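Local coordinates for Endonuclease/exonuclease/phosphatase domain-containing protein (Enterococcus faecalis, PDB 3L1W) that is of unproven function but belongs to the endonuclease/exonuclease/phosphatase family and may act as a 3'-5' RNA exonuclease, at residues N7-T12 with S21-A26; W92-E95 with P100-H103; E95-P100 with L149-D154; G165-E170 with E174-V179. All coordinates share one frame; numbering follows the deposited sequence. Where two conformers were deposited one is given.

Contact 1: residues N7-T12 with S21-A26; sequences NVRVDT and SFRKEA
Arg-23 reaches from its helix to the loop 7-12 and grips two successive backbone carbonyls. Its NH1 gives a hydrogen bond to Val-8 O at 2.7 Å, with an N-H...O angle of 159°. Its NH2 gives another to Arg-9 O at 2.9 Å. Both oxygens lie at the guanidinium edge, close to its plane. The NH2 donor comes from above the carbonyl plane of Arg-9. Pro-239 O is a further acceptor for Arg-23 NH1. The chain of Arg-23 bends at chi3 (-70°), which turns the flat head onto the loop.

Water extends the grip. Water 1 accepts from Arg-23 NH2 and donates to Val-10 O at 2.8 Å. Water 2 joins Asp-11 OD1 to the backbone N of Ser-21.

Arg-9 CG lies over one face of the Arg-23 guanidinium, 3.5 Å from Arg-23 NH2. The charged end of Arg-9 turns to a salt bridge with Asp-15.

Asn-7 OD1 accepts from Arg-9 N at 3.0 Å and closes an Asx turn. Asn-7 ND2 bonds to Glu-43 and Asp-166, probably in the active-site region, as in relatives.

The loop follows strand 2-7 and leads to helix 20-34. Val-8 packs on strand 38-44, while Gln-48 of helix 46-55 also bonds to Arg-9 O.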
loop_
_atom_site.group_PDB
_atom_site.type_symbol
_atom_site.label_atom_id
_atom_site.label_comp_id
_atom_site.label_asym_id
_atom_site.label_seq_id
_atom_site.Cartn_x
_atom_site.Cartn_y
_atom_site.Cartn_z
ATOM N N ASN A 7 -0.022 -11.406 11.419
ATOM C CA ASN A 7 -0.833 -12.237 12.282
ATOM C C ASN A 7 -2.271 -11.988 11.868
ATOM O O ASN A 7 -2.788 -10.875 12.052
ATOM C CB ASN A 7 -0.600 -11.853 13.749
ATOM C CG ASN A 7 -1.432 -12.679 14.715
ATOM O OD1 ASN A 7 -2.572 -13.032 14.429
ATOM N ND2 ASN A 7 -0.864 -12.985 15.874
ATOM N N VAL A 8 -2.907 -13.017 11.293
ATOM C CA VAL A 8 -4.205 -12.829 10.648
ATOM C C VAL A 8 -5.400 -13.089 11.542
ATOM O O VAL A 8 -6.539 -13.021 11.066
ATOM C CB VAL A 8 -4.332 -13.653 9.337
ATOM C CG1 VAL A 8 -3.258 -13.226 8.334
ATOM C CG2 VAL A 8 -4.283 -15.162 9.623
ATOM N N ARG A 9 -5.131 -13.355 12.827
ATOM C CA ARG A 9 -6.152 -13.649 13.851
ATOM C C ARG A 9 -6.825 -15.013 13.679
ATOM O O ARG A 9 -7.502 -15.284 12.676
ATOM C CB ARG A 9 -7.187 -12.516 13.957
ATOM C CG ARG A 9 -8.387 -12.823 14.867
ATOM C CD ARG A 9 -8.029 -12.898 16.347
ATOM N NE ARG A 9 -9.259 -12.901 17.149
ATOM C CZ ARG A 9 -9.299 -12.993 18.473
ATOM N NH1 ARG A 9 -8.176 -13.095 19.168
ATOM N NH2 ARG A 9 -10.476 -12.979 19.104
ATOM N N VAL A 10 -6.638 -15.869 14.673
ATOM C CA VAL A 10 -7.142 -17.234 14.614
ATOM C C VAL A 10 -8.665 -17.207 14.437
ATOM O O VAL A 10 -9.344 -16.329 14.965
ATOM C CB VAL A 10 -6.746 -18.025 15.888
ATOM C CG1 VAL A 10 -7.518 -17.525 17.102
ATOM C CG2 VAL A 10 -6.962 -19.519 15.692
ATOM N N ASP A 11 -9.189 -18.156 13.669
ATOM C CA ASP A 11 -10.631 -18.299 13.519
ATOM C C ASP A 11 -11.219 -18.670 14.876
ATOM O O ASP A 11 -10.871 -19.706 15.447
ATOM C CB ASP A 11 -10.926 -19.389 12.488
ATOM C CG ASP A 11 -12.400 -19.480 12.121
ATOM O OD1 ASP A 11 -13.173 -18.560 12.457
ATOM O OD2 ASP A 11 -12.776 -20.482 11.471
ATOM N N THR A 12 -12.088 -17.811 15.401
ATOM C CA THR A 12 -12.732 -18.073 16.683
ATOM C C THR A 12 -14.131 -17.467 16.732
ATOM O O THR A 12 -14.364 -16.367 16.230
ATOM C CB THR A 12 -11.897 -17.530 17.859
ATOM O OG1 THR A 12 -12.619 -17.713 19.080
ATOM C CG2 THR A 12 -11.591 -16.046 17.677
ATOM N N SER A 21 -14.586 -16.321 8.623
ATOM C CA SER A 21 -15.435 -16.402 7.437
ATOM C C SER A 21 -15.740 -15.012 6.868
ATOM O O SER A 21 -15.801 -14.830 5.657
ATOM C CB SER A 21 -16.737 -17.150 7.746
ATOM O OG SER A 21 -17.519 -16.431 8.680
ATOM N N PHE A 22 -15.915 -14.030 7.745
ATOM C CA PHE A 22 -16.258 -12.678 7.312
ATOM C C PHE A 22 -15.050 -11.853 6.882
ATOM O O PHE A 22 -15.204 -10.857 6.181
ATOM C CB PHE A 22 -16.997 -11.939 8.423
ATOM C CG PHE A 22 -18.254 -12.615 8.860
ATOM C CD1 PHE A 22 -19.447 -12.369 8.206
ATOM C CD2 PHE A 22 -18.244 -13.506 9.923
ATOM C CE1 PHE A 22 -20.611 -12.991 8.601
ATOM C CE2 PHE A 22 -19.413 -14.139 10.325
ATOM C CZ PHE A 22 -20.594 -13.879 9.665
ATOM N N ARG A 23 -13.858 -12.269 7.308
ATOM C CA ARG A 23 -12.627 -11.501 7.104
ATOM C C ARG A 23 -11.741 -12.070 5.999
ATOM O O ARG A 23 -10.826 -11.398 5.521
ATOM C CB ARG A 23 -11.796 -11.480 8.404
ATOM C CG ARG A 23 -12.513 -10.884 9.586
ATOM C CD ARG A 23 -11.604 -10.783 10.810
ATOM N NE ARG A 23 -11.280 -12.087 11.399
ATOM C CZ ARG A 23 -10.092 -12.678 11.314
ATOM N NH1 ARG A 23 -9.094 -12.089 10.667
ATOM N NH2 ARG A 23 -9.894 -13.860 11.889
ATOM N N LYS A 24 -11.975 -13.321 5.623
ATOM C CA LYS A 24 -11.051 -14.029 4.742
ATOM C C LYS A 24 -10.793 -13.305 3.419
ATOM O O LYS A 24 -9.649 -13.213 2.975
ATOM C CB LYS A 24 -11.527 -15.466 4.485
ATOM C CG LYS A 24 -12.941 -15.569 3.963
ATOM C CD LYS A 24 -13.393 -17.025 3.842
ATOM C CE LYS A 24 -14.898 -17.119 3.574
ATOM N NZ LYS A 24 -15.382 -18.529 3.534
ATOM N N GLU A 25 -11.845 -12.796 2.782
ATOM C CA GLU A 25 -11.653 -12.113 1.501
ATOM C C GLU A 25 -10.753 -10.893 1.668
ATOM O O GLU A 25 -9.832 -10.674 0.879
ATOM C CB GLU A 25 -12.998 -11.713 0.878
ATOM C CG GLU A 25 -13.841 -12.895 0.436
ATOM C CD GLU A 25 -13.974 -12.989 -1.075
ATOM O OE1 GLU A 25 -14.791 -12.235 -1.652
ATOM O OE2 GLU A 25 -13.264 -13.821 -1.683
ATOM N N ALA A 26 -11.008 -10.105 2.709
ATOM C CA ALA A 26 -10.237 -8.896 2.949
ATOM C C ALA A 26 -8.782 -9.226 3.256
ATOM O O ALA A 26 -7.872 -8.566 2.759
ATOM C CB ALA A 26 -10.857 -8.079 4.079
HETATM O O HOH W 1 -11.584 -14.977 13.946
HETATM O O HOH W 2 -15.187 -18.405 10.454
#

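Contact 2: residues W92-E95 with P100-H103; sequences WLSE and PSIH
Trp-92 lays one face of its indole against Pro-100 and the start of Ser-101. Its CB is 3.7 Å from Ser-101 OG. CG has Pro-100 CA and Ser-101 N as equal neighbours. CD1 meets Ser-101 O, again at 3.7 Å. Below Pro-100 CA lie NE1, CD2 and CE2, with CE2 closest at 3.4 Å. This is a CH-pi contact: Pro-100 CA sits 3.5 Å from the centroid of the five-membered ring of Trp-92, 15° off the normal. Farther out, CE3 and CZ3 face Pro-100 N. CZ2 and CH2 end the run against Pro-100 CG, at 3.6 Å from CZ2. The indole NE1 bonds to Arg-65 O.

Beside the ring, Ser-94 OG donates to Ser-101 OG over 2.6 Å. Both hydroxyls sit between their own backbone N and carbonyl carbon (chi1 72° and 50°), turned inward to each other. Water 3 links Glu-95 N to Ile-102 O, and His-103 CB lies 3.3 Å from Leu-93 O.

No strand pairing joins the two arms of this loop. The hydroxyl pair, held by further bonds to Thr-96 and Gln-99, lies beside the CH-pi contact of Trp-92 with Pro-100. Neutral groups thus close the loop, rather than a salt bridge.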
loop_
_atom_site.group_PDB
_atom_site.type_symbol
_atom_site.label_atom_id
_atom_site.label_comp_id
_atom_site.label_asym_id
_atom_site.label_seq_id
_atom_site.Cartn_x
_atom_site.Cartn_y
_atom_site.Cartn_z
ATOM N N TRP A 92 8.975 -27.664 18.053
ATOM C CA TRP A 92 8.279 -27.137 19.215
ATOM C C TRP A 92 9.222 -26.325 20.095
ATOM O O TRP A 92 10.410 -26.637 20.223
ATOM C CB TRP A 92 7.605 -28.279 19.992
ATOM C CG TRP A 92 6.348 -28.689 19.305
ATOM C CD1 TRP A 92 5.090 -28.230 19.569
ATOM C CD2 TRP A 92 6.224 -29.584 18.193
ATOM N NE1 TRP A 92 4.188 -28.798 18.701
ATOM C CE2 TRP A 92 4.858 -29.632 17.846
ATOM C CE3 TRP A 92 7.134 -30.361 17.465
ATOM C CZ2 TRP A 92 4.376 -30.429 16.808
ATOM C CZ3 TRP A 92 6.656 -31.152 16.433
ATOM C CH2 TRP A 92 5.287 -31.180 16.114
ATOM N N LEU A 93 8.689 -25.259 20.676
ATOM C CA LEU A 93 9.477 -24.383 21.523
ATOM C C LEU A 93 9.465 -24.910 22.950
ATOM O O LEU A 93 8.907 -24.286 23.860
ATOM C CB LEU A 93 8.935 -22.949 21.450
ATOM C CG LEU A 93 8.728 -22.392 20.036
ATOM C CD1 LEU A 93 8.409 -20.896 20.090
ATOM C CD2 LEU A 93 9.933 -22.617 19.144
ATOM N N SER A 94 10.103 -26.064 23.128
ATOM C CA SER A 94 10.003 -26.837 24.352
ATOM C C SER A 94 11.338 -27.490 24.646
ATOM O O SER A 94 12.316 -27.275 23.925
ATOM C CB SER A 94 8.962 -27.933 24.178
ATOM O OG SER A 94 9.464 -28.946 23.321
ATOM N N GLU A 95 11.372 -28.311 25.691
ATOM C CA GLU A 95 12.590 -29.030 26.045
ATOM C C GLU A 95 12.778 -30.284 25.187
ATOM O O GLU A 95 13.797 -30.972 25.279
ATOM C CB GLU A 95 12.600 -29.354 27.542
ATOM C CG GLU A 95 12.623 -28.074 28.386
ATOM C CD GLU A 95 12.738 -28.325 29.870
ATOM O OE1 GLU A 95 12.373 -29.430 30.322
ATOM O OE2 GLU A 95 13.190 -27.403 30.583
ATOM N N PRO A 100 5.558 -32.934 19.652
ATOM C CA PRO A 100 4.504 -32.079 20.210
ATOM C C PRO A 100 4.627 -32.052 21.726
ATOM O O PRO A 100 4.573 -33.101 22.383
ATOM C CB PRO A 100 3.221 -32.791 19.785
ATOM C CG PRO A 100 3.600 -33.525 18.540
ATOM C CD PRO A 100 5.023 -33.951 18.730
ATOM N N SER A 101 4.814 -30.859 22.273
ATOM C CA SER A 101 5.167 -30.714 23.680
ATOM C C SER A 101 5.014 -29.267 24.118
ATOM O O SER A 101 4.889 -28.374 23.285
ATOM C CB SER A 101 6.608 -31.175 23.903
ATOM O OG SER A 101 7.479 -30.570 22.954
ATOM N N ILE A 102 5.038 -29.038 25.431
ATOM C CA ILE A 102 4.861 -27.694 25.969
ATOM C C ILE A 102 6.046 -27.311 26.848
ATOM O O ILE A 102 6.470 -28.100 27.689
ATOM C CB ILE A 102 3.579 -27.619 26.821
ATOM C CG1 ILE A 102 2.361 -28.003 25.976
ATOM C CG2 ILE A 102 3.398 -26.231 27.393
ATOM C CD1 ILE A 102 1.091 -28.159 26.781
ATOM N N HIS A 103 6.580 -26.110 26.650
ATOM C CA HIS A 103 7.646 -25.649 27.534
ATOM C C HIS A 103 7.107 -25.552 28.957
ATOM O O HIS A 103 5.955 -25.177 29.153
ATOM C CB HIS A 103 8.197 -24.292 27.101
ATOM C CG HIS A 103 9.390 -23.868 27.894
ATOM N ND1 HIS A 103 10.684 -24.070 27.458
ATOM C CD2 HIS A 103 9.491 -23.303 29.120
ATOM C CE1 HIS A 103 11.529 -23.633 28.376
ATOM N NE2 HIS A 103 10.830 -23.161 29.393
HETATM O O HOH W 3 9.045 -29.216 27.480
#

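Contact 3: residues E95-P100 with L149-D154; sequences ETPQQP and LEELHD. With SO4 (sulfate ion), chain J.
Glu-151 sends CG anti to its backbone N (chi1 -179°) and then bends at chi2 (75°), which carries its carboxylate across to Pro-97 and Gln-98. Gln-98 is also bent at chi2, and its amide comes from the opposite direction. The amide and carboxylate planes are 25° apart.

The two carboxylate oxygens have different neighbours. Glu-151 OE1 lies against the Pro-97 ring, 3.7 Å from CG and 3.8 Å from CB. Glu-151 OE2 faces the amide end of Gln-98. The amide is probably turned over in the model, so its atoms decide little. With the amide turned back, the pair may be a hydrogen bond.

The turn itself is fixed from within. Gln-99 N bonds to Thr-96 O at 3.1 Å, closing a type I beta turn with Pro-97 and Gln-98 at its two central positions. Across from it, helix 138-151 ends at Glu-151. His-153 N still bonds back to Glu-150 O at 3.2 Å as the next helix begins. Phe-91 of strand 83-92 touches both Pro-97 and Glu-151.

On the helical segment, His-153 NE2 donates to O2 of a sulfate at 3.0 Å, near the ring plane. A second bond, to O1, is weak. Lys-182 holds the same ion, which probably comes from the crystallisation liquor.

The contact rests on van der Waals touch to Pro-97 and a possible amide-carboxylate bond, so it is probably a light surface link.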
loop_
_atom_site.group_PDB
_atom_site.type_symbol
_atom_site.label_atom_id
_atom_site.label_comp_id
_atom_site.label_asym_id
_atom_site.label_seq_id
_atom_site.Cartn_x
_atom_site.Cartn_y
_atom_site.Cartn_z
ATOM N N GLU A 95 11.372 -28.311 25.691
ATOM C CA GLU A 95 12.590 -29.030 26.045
ATOM C C GLU A 95 12.778 -30.284 25.187
ATOM O O GLU A 95 13.797 -30.972 25.279
ATOM C CB GLU A 95 12.600 -29.354 27.542
ATOM C CG GLU A 95 12.623 -28.074 28.386
ATOM C CD GLU A 95 12.738 -28.325 29.870
ATOM O OE1 GLU A 95 12.373 -29.430 30.322
ATOM O OE2 GLU A 95 13.190 -27.403 30.583
ATOM N N THR A 96 11.790 -30.561 24.341
ATOM C CA THR A 96 11.865 -31.656 23.384
ATOM C C THR A 96 11.321 -31.182 22.035
ATOM O O THR A 96 10.197 -31.521 21.639
ATOM C CB THR A 96 11.083 -32.876 23.867
ATOM O OG1 THR A 96 9.703 -32.527 24.028
ATOM C CG2 THR A 96 11.635 -33.347 25.200
ATOM N N PRO A 97 12.128 -30.397 21.315
ATOM C CA PRO A 97 11.671 -29.693 20.112
ATOM C C PRO A 97 11.139 -30.576 18.975
ATOM O O PRO A 97 10.387 -30.081 18.143
ATOM C CB PRO A 97 12.925 -28.935 19.662
ATOM C CG PRO A 97 13.689 -28.719 20.892
ATOM C CD PRO A 97 13.485 -29.978 21.707
ATOM N N GLN A 98 11.507 -31.852 18.932
ATOM C CA GLN A 98 11.074 -32.682 17.813
ATOM C C GLN A 98 9.709 -33.334 18.010
ATOM O O GLN A 98 9.192 -33.980 17.101
ATOM C CB GLN A 98 12.135 -33.736 17.467
ATOM C CG GLN A 98 13.161 -33.232 16.463
ATOM C CD GLN A 98 13.954 -32.050 16.981
ATOM O OE1 GLN A 98 13.857 -30.937 16.455
ATOM N NE2 GLN A 98 14.737 -32.281 18.024
ATOM N N GLN A 99 9.122 -33.163 19.190
ATOM C CA GLN A 99 7.832 -33.779 19.470
ATOM C C GLN A 99 6.847 -32.743 19.965
ATOM O O GLN A 99 7.238 -31.797 20.638
ATOM C CB GLN A 99 7.968 -34.852 20.557
ATOM C CG GLN A 99 9.244 -35.656 20.522
ATOM C CD GLN A 99 9.594 -36.202 21.891
ATOM O OE1 GLN A 99 10.759 -36.465 22.190
ATOM N NE2 GLN A 99 8.582 -36.359 22.741
ATOM N N PRO A 100 5.558 -32.934 19.652
ATOM C CA PRO A 100 4.504 -32.079 20.210
ATOM C C PRO A 100 4.627 -32.052 21.726
ATOM O O PRO A 100 4.573 -33.101 22.383
ATOM C CB PRO A 100 3.221 -32.791 19.785
ATOM C CG PRO A 100 3.600 -33.525 18.540
ATOM C CD PRO A 100 5.023 -33.951 18.730
ATOM N N LEU A 149 16.701 -19.997 19.039
ATOM C CA LEU A 149 18.077 -19.594 18.787
ATOM C C LEU A 149 19.057 -20.752 18.934
ATOM O O LEU A 149 20.074 -20.807 18.241
ATOM C CB LEU A 149 18.471 -18.427 19.689
ATOM C CG LEU A 149 17.664 -17.162 19.385
ATOM C CD1 LEU A 149 18.053 -16.013 20.299
ATOM C CD2 LEU A 149 17.837 -16.758 17.927
ATOM N N GLU A 150 18.757 -21.665 19.849
ATOM C CA GLU A 150 19.597 -22.840 20.037
ATOM C C GLU A 150 19.368 -23.856 18.920
ATOM O O GLU A 150 20.318 -24.384 18.332
ATOM C CB GLU A 150 19.304 -23.478 21.396
ATOM C CG GLU A 150 19.746 -22.627 22.573
ATOM C CD GLU A 150 19.500 -23.298 23.917
ATOM O OE1 GLU A 150 18.833 -24.360 23.946
ATOM O OE2 GLU A 150 19.971 -22.754 24.942
ATOM N N GLU A 151 18.098 -24.126 18.633
ATOM C CA GLU A 151 17.735 -25.171 17.691
ATOM C C GLU A 151 18.216 -24.839 16.283
ATOM O O GLU A 151 18.626 -25.734 15.532
ATOM C CB GLU A 151 16.219 -25.400 17.714
ATOM C CG GLU A 151 15.713 -26.494 16.791
ATOM C CD GLU A 151 15.997 -27.913 17.302
ATOM O OE1 GLU A 151 16.445 -28.075 18.457
ATOM O OE2 GLU A 151 15.767 -28.869 16.532
ATOM N N LEU A 152 18.176 -23.554 15.935
ATOM C CA LEU A 152 18.609 -23.102 14.617
ATOM C C LEU A 152 19.958 -22.386 14.666
ATOM O O LEU A 152 20.309 -21.660 13.740
ATOM C CB LEU A 152 17.555 -22.187 13.980
ATOM C CG LEU A 152 16.223 -22.841 13.609
ATOM C CD1 LEU A 152 15.156 -21.812 13.155
ATOM C CD2 LEU A 152 16.434 -23.894 12.532
ATOM N N HIS A 153 20.718 -22.589 15.740
ATOM C CA HIS A 153 21.967 -21.848 15.921
ATOM C C HIS A 153 22.889 -21.956 14.706
ATOM O O HIS A 153 23.395 -20.948 14.214
ATOM C CB HIS A 153 22.702 -22.317 17.180
ATOM C CG HIS A 153 23.904 -21.494 17.519
ATOM N ND1 HIS A 153 25.124 -21.668 16.902
ATOM C CD2 HIS A 153 24.080 -20.501 18.423
ATOM C CE1 HIS A 153 25.995 -20.811 17.400
ATOM N NE2 HIS A 153 25.389 -20.094 18.328
ATOM N N ASP A 154 23.094 -23.178 14.220
ATOM C CA ASP A 154 23.977 -23.406 13.078
ATOM C C ASP A 154 23.527 -22.686 11.802
ATOM O O ASP A 154 24.349 -22.099 11.086
ATOM C CB ASP A 154 24.126 -24.907 12.808
ATOM C CG ASP A 154 22.799 -25.580 12.461
ATOM O OD1 ASP A 154 21.726 -25.071 12.868
ATOM O OD2 ASP A 154 22.832 -26.627 11.780
HETATM S S SO4 J . 26.530 -17.684 20.657
HETATM O O1 SO4 J . 25.174 -18.215 20.757
HETATM O O2 SO4 J . 27.005 -17.785 19.279
HETATM O O3 SO4 J . 26.532 -16.287 21.080
HETATM O O4 SO4 J . 27.420 -18.445 21.529
#

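Contact 4: residues G165-E170 with E174-V179; sequences GDFNAE and EVHQLV
Ala-169 O is gripped by His-176, whose NE2 donates to it at 3.0 Å with an N-H...O angle of 164°. The oxygen lies at the imidazole edge, near the ring plane. The donor stands well above the carbonyl plane of Ala-169, 59° out of it. A weak bond from Tyr-216 OH reaches the same oxygen. On the other side of the imidazole, ND1 bonds to Tyr-218 OH, so both ring nitrogens are engaged and the ring's rotation is fixed. Glu-170 O also comes near, 3.1 Å from His-176 CD2.

The rings of Phe-167 and His-176 are nearly parallel, with planes at 12°. They are slid apart, with centroids 5.3 Å from each other, so they barely overlap. The touch is between Phe-167 CD1 and His-176 CE1, at 3.8 Å. Val-179 CG2 meets the edge of the Phe-167 ring near its plane, 4.1 Å from CE1. Ala-169 CB packs on Val-175 CG1 at 3.8 Å.

Before Phe-167, Asp-166 OD1 accepts from Asn-168 N at 2.9 Å and closes an Asx turn. Asp-166 OD2 bonds to Asn-7 ND2. Gly-165 to Asn-168 reads GDFN, a motif of this family and, as in relatives, probably part of the active-site region.

The loop follows strand 161-164 and leads into helix 174-179, whose first turns pack back on it. Met-145 of helix 138-151 touches Phe-167, Val-175 and Val-179. Strand 215-220 supplies Tyr-216 and Tyr-218, whose rings meet that of Phe-167. The contact is therefore buried, with helix 138-151 and strand 215-220 of the six-stranded sheet packed around it.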
loop_
_atom_site.group_PDB
_atom_site.type_symbol
_atom_site.label_atom_id
_atom_site.label_comp_id
_atom_site.label_asym_id
_atom_site.label_seq_id
_atom_site.Cartn_x
_atom_site.Cartn_y
_atom_site.Cartn_z
ATOM N N GLY A 165 7.882 -12.087 13.039
ATOM C CA GLY A 165 6.605 -12.544 13.541
ATOM C C GLY A 165 6.096 -11.805 14.756
ATOM O O GLY A 165 6.481 -10.671 15.043
ATOM N N ASP A 166 5.211 -12.486 15.461
ATOM C CA ASP A 166 4.530 -11.927 16.606
ATOM C C ASP A 166 5.266 -12.354 17.876
ATOM O O ASP A 166 5.197 -13.520 18.294
ATOM C CB ASP A 166 3.086 -12.423 16.594
ATOM C CG ASP A 166 2.263 -11.868 17.737
ATOM O OD1 ASP A 166 2.834 -11.285 18.688
ATOM O OD2 ASP A 166 1.026 -12.026 17.681
ATOM N N PHE A 167 5.992 -11.417 18.477
ATOM C CA PHE A 167 6.791 -11.705 19.666
ATOM C C PHE A 167 5.950 -11.639 20.929
ATOM O O PHE A 167 6.407 -12.054 21.996
ATOM C CB PHE A 167 7.971 -10.726 19.794
ATOM C CG PHE A 167 9.096 -11.004 18.838
ATOM C CD1 PHE A 167 10.396 -11.176 19.301
ATOM C CD2 PHE A 167 8.860 -11.082 17.483
ATOM C CE1 PHE A 167 11.435 -11.431 18.407
ATOM C CE2 PHE A 167 9.893 -11.340 16.592
ATOM C CZ PHE A 167 11.172 -11.517 17.061
ATOM N N ASN A 168 4.732 -11.101 20.817
ATOM C CA ASN A 168 3.897 -10.885 21.999
ATOM C C ASN A 168 4.625 -10.095 23.083
ATOM O O ASN A 168 4.319 -10.233 24.266
ATOM C CB ASN A 168 3.393 -12.224 22.575
ATOM C CG ASN A 168 2.013 -12.606 22.047
ATOM O OD1 ASN A 168 1.110 -11.766 21.980
ATOM N ND2 ASN A 168 1.836 -13.875 21.693
ATOM N N ALA A 169 5.569 -9.244 22.679
ATOM C CA ALA A 169 6.390 -8.515 23.646
ATOM C C ALA A 169 6.688 -7.109 23.161
ATOM O O ALA A 169 7.140 -6.931 22.035
ATOM C CB ALA A 169 7.705 -9.256 23.902
ATOM N N GLU A 170 6.450 -6.119 24.022
ATOM C CA GLU A 170 6.873 -4.747 23.736
ATOM C C GLU A 170 8.402 -4.664 23.805
ATOM O O GLU A 170 9.058 -5.566 24.325
ATOM C CB GLU A 170 6.230 -3.752 24.708
ATOM C CG GLU A 170 4.697 -3.820 24.758
ATOM C CD GLU A 170 4.005 -3.007 23.672
ATOM O OE1 GLU A 170 4.576 -2.008 23.176
ATOM O OE2 GLU A 170 2.862 -3.364 23.323
ATOM N N GLU A 174 12.937 -8.773 28.020
ATOM C CA GLU A 174 14.197 -9.512 27.959
ATOM C C GLU A 174 14.396 -10.224 26.632
ATOM O O GLU A 174 15.510 -10.292 26.118
ATOM C CB GLU A 174 14.297 -10.536 29.104
ATOM C CG GLU A 174 14.688 -9.963 30.451
ATOM C CD GLU A 174 15.090 -11.051 31.443
ATOM O OE1 GLU A 174 16.164 -11.665 31.254
ATOM O OE2 GLU A 174 14.332 -11.291 32.409
ATOM N N VAL A 175 13.321 -10.767 26.069
ATOM C CA VAL A 175 13.451 -11.497 24.820
ATOM C C VAL A 175 14.077 -10.633 23.719
ATOM O O VAL A 175 14.844 -11.131 22.904
ATOM C CB VAL A 175 12.110 -12.125 24.360
ATOM C CG1 VAL A 175 11.084 -11.048 24.022
ATOM C CG2 VAL A 175 12.345 -13.066 23.163
ATOM N N HIS A 176 13.777 -9.333 23.709
ATOM C CA HIS A 176 14.342 -8.459 22.685
ATOM C C HIS A 176 15.830 -8.229 22.912
ATOM O O HIS A 176 16.600 -8.111 21.962
ATOM C CB HIS A 176 13.589 -7.125 22.608
ATOM C CG HIS A 176 12.231 -7.249 21.999
ATOM N ND1 HIS A 176 12.036 -7.456 20.651
ATOM C CD2 HIS A 176 10.998 -7.220 22.558
ATOM C CE1 HIS A 176 10.740 -7.531 20.403
ATOM N NE2 HIS A 176 10.088 -7.398 21.546
ATOM N N GLN A 177 16.234 -8.166 24.171
ATOM C CA GLN A 177 17.648 -8.017 24.499
ATOM C C GLN A 177 18.423 -9.230 24.007
ATOM O O GLN A 177 19.537 -9.114 23.496
ATOM C CB GLN A 177 17.852 -7.823 26.007
ATOM C CG GLN A 177 17.377 -6.469 26.512
ATOM C CD GLN A 177 18.056 -5.315 25.795
ATOM O OE1 GLN A 177 17.416 -4.550 25.070
ATOM N NE2 GLN A 177 19.365 -5.194 25.983
ATOM N N LEU A 178 17.820 -10.409 24.143
ATOM C CA LEU A 178 18.463 -11.638 23.690
ATOM C C LEU A 178 18.597 -11.641 22.170
ATOM O O LEU A 178 19.662 -11.932 21.608
ATOM C CB LEU A 178 17.657 -12.857 24.142
ATOM C CG LEU A 178 18.155 -14.216 23.650
ATOM C CD1 LEU A 178 19.556 -14.480 24.166
ATOM C CD2 LEU A 178 17.203 -15.315 24.090
ATOM N N VAL A 179 17.495 -11.339 21.505
ATOM C CA VAL A 179 17.473 -11.303 20.049
ATOM C C VAL A 179 18.490 -10.292 19.490
ATOM O O VAL A 179 19.158 -10.556 18.496
ATOM C CB VAL A 179 16.041 -11.022 19.552
ATOM C CG1 VAL A 179 16.032 -10.633 18.081
ATOM C CG2 VAL A 179 15.151 -12.243 19.820
#

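Along the chain, contact 1 closes first. Contacts 2 and 3 then start from the same region, and contact 4 opens after both have closed. Contacts 2 and 3 share Glu-95 and Pro-100, with centres 9 Å apart. Both use the loop between strands 83-92 and 111-119 of the six-stranded sheet. Contact 4 follows strand 161-164 of that sheet and meets contact 3 through Leu-149 and Leu-178. Contact 1 follows strand 2-7 of the seven-stranded sheet. Its centre is 25 Å from that of contact 4, yet Asn-7 ND2 and Asp-166 OD2 probably bond. That bond joins loops from the two sheets, consistent with the DNase I-like fold.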